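Local coordinates for aminopeptidase N family protein (PDB 4FGM) that binds a zinc ion and is probably an M61-family metallo-aminopeptidase that trims residues from the amino-terminal end of peptides, at residues Y363-N366 / E367-N371. Numbering follows the deposited sequence.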
loop_
_atom_site.group_PDB
_atom_site.type_symbol
_atom_site.label_atom_id
_atom_site.label_comp_id
_atom_site.label_asym_id
_atom_site.label_seq_id
_atom_site.Cartn_x
_atom_site.Cartn_y
_atom_site.Cartn_z
ATOM N N TYR A 363 8.701 -7.321 -2.543
ATOM C CA TYR A 363 9.267 -6.002 -2.250
ATOM C C TYR A 363 10.611 -5.697 -2.909
ATOM O O TYR A 363 11.025 -4.548 -2.969
ATOM C CB TYR A 363 9.380 -5.782 -0.735
ATOM C CG TYR A 363 8.087 -5.316 -0.107
ATOM C CD1 TYR A 363 7.105 -6.226 0.282
ATOM C CD2 TYR A 363 7.832 -3.955 0.068
ATOM C CE1 TYR A 363 5.903 -5.789 0.830
ATOM C CE2 TYR A 363 6.640 -3.508 0.612
ATOM C CZ TYR A 363 5.675 -4.427 0.994
ATOM O OH TYR A 363 4.494 -3.976 1.546
ATOM N N GLN A 364 11.297 -6.724 -3.388
ATOM C CA GLN A 364 12.573 -6.523 -4.058
ATOM C C GLN A 364 12.429 -7.005 -5.501
ATOM O O GLN A 364 13.408 -7.376 -6.146
ATOM C CB GLN A 364 13.684 -7.299 -3.341
ATOM C CG GLN A 364 13.997 -6.789 -1.938
ATOM C CD GLN A 364 15.103 -7.578 -1.254
ATOM O OE1 GLN A 364 16.224 -7.671 -1.764
ATOM N NE2 GLN A 364 14.794 -8.148 -0.091
ATOM N N GLN A 365 11.192 -6.996 -5.996
ATOM C CA GLN A 365 10.899 -7.419 -7.358
ATOM C C GLN A 365 11.553 -6.466 -8.347
ATOM O O GLN A 365 11.879 -5.328 -8.004
ATOM C CB GLN A 365 9.380 -7.452 -7.612
ATOM C CG GLN A 365 8.656 -6.100 -7.462
ATOM C CD GLN A 365 7.161 -6.182 -7.802
ATOM O OE1 GLN A 365 6.749 -5.864 -8.917
ATOM N NE2 GLN A 365 6.350 -6.628 -6.840
ATOM N N ASN A 366 11.746 -6.946 -9.572
ATOM C CA ASN A 366 12.335 -6.138 -10.623
ATOM C C ASN A 366 11.564 -6.286 -11.939
ATOM O O ASN A 366 10.378 -6.624 -11.946
ATOM C CB ASN A 366 13.814 -6.501 -10.821
ATOM C CG ASN A 366 14.030 -7.982 -11.053
ATOM O OD1 ASN A 366 13.238 -8.638 -11.729
ATOM N ND2 ASN A 366 15.117 -8.512 -10.511
ATOM N N GLU A 367 12.249 -6.028 -13.050
ATOM C CA GLU A 367 11.637 -6.094 -14.370
ATOM C C GLU A 367 11.083 -7.461 -14.756
ATOM O O GLU A 367 10.183 -7.554 -15.596
ATOM C CB GLU A 367 12.638 -5.633 -15.440
ATOM C CG GLU A 367 13.896 -6.488 -15.591
ATOM C CD GLU A 367 14.836 -6.405 -14.389
ATOM O OE1 GLU A 367 14.849 -5.357 -13.696
ATOM O OE2 GLU A 367 15.575 -7.388 -14.153
ATOM N N ASN A 368 11.605 -8.516 -14.140
ATOM C CA ASN A 368 11.155 -9.864 -14.475
ATOM C C ASN A 368 9.955 -10.309 -13.641
ATOM O O ASN A 368 9.542 -11.471 -13.711
ATOM C CB ASN A 368 12.312 -10.856 -14.302
ATOM C CG ASN A 368 12.078 -12.163 -15.036
ATOM O OD1 ASN A 368 11.890 -12.182 -16.259
ATOM N ND2 ASN A 368 12.095 -13.268 -14.293
ATOM N N ALA A 369 9.391 -9.379 -12.871
ATOM C CA ALA A 369 8.247 -9.674 -12.015
ATOM C C ALA A 369 7.059 -10.335 -12.728
ATOM O O ALA A 369 6.568 -11.375 -12.285
ATOM C CB ALA A 369 7.786 -8.404 -11.310
ATOM N N PRO A 370 6.593 -9.751 -13.850
ATOM C CA PRO A 370 5.452 -10.333 -14.571
ATOM C C PRO A 370 5.681 -11.764 -15.061
ATOM O O PRO A 370 4.720 -12.481 -15.341
ATOM C CB PRO A 370 5.234 -9.363 -15.735
ATOM C CG PRO A 370 5.849 -8.080 -15.258
ATOM C CD PRO A 370 7.085 -8.544 -14.538
ATOM N N ASN A 371 6.944 -12.176 -15.155
ATOM C CA ASN A 371 7.279 -13.522 -15.627
ATOM C C ASN A 371 7.565 -14.526 -14.509
ATOM O O ASN A 371 7.611 -15.736 -14.755
ATOM C CB ASN A 371 8.534 -13.497 -16.508
ATOM C CG ASN A 371 8.458 -12.488 -17.634
ATOM O OD1 ASN A 371 7.496 -12.464 -18.408
ATOM N ND2 ASN A 371 9.492 -11.659 -17.747
#
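From Asn366 to Ala369 the chain folds into a type I beta turn, closed by Ala369 N donating to Asn366 O at 3.1 Å. Inside the same turn, Asn366 OD1 accepts a fairly straight bond from Asn368 N at 2.9 Å, so Asn366 binds two successive backbone N-H groups with two different oxygens. Its chi1 of 53° tucks CG over the main chain, on the side of both N and C, and brings OD1 to the N-H of Asn368. Side chain oxygen of residue i to backbone N of i+2 is the signature of an Asx turn, here superposed on the beta turn that leads from the loop after helix 358-362 into short helix 369-372. Glu367 bends back at chi2 (-68°), and its carboxylate stacks on the Asn366 amide with the planes 20° apart; OE2 comes to 3.5 Å from Asn366 CG. The methyl CB of Ala369 lies 3.6 Å from Gln365 OE1, while Gln365 NE2 is tied to Phe362 O. Farther along, Asn371 ND2 reaches back to Asn368 OD1 at 2.9 Å and also bonds Val503 O. At the start of this surface loop, Tyr363 touches the bound maleic acid.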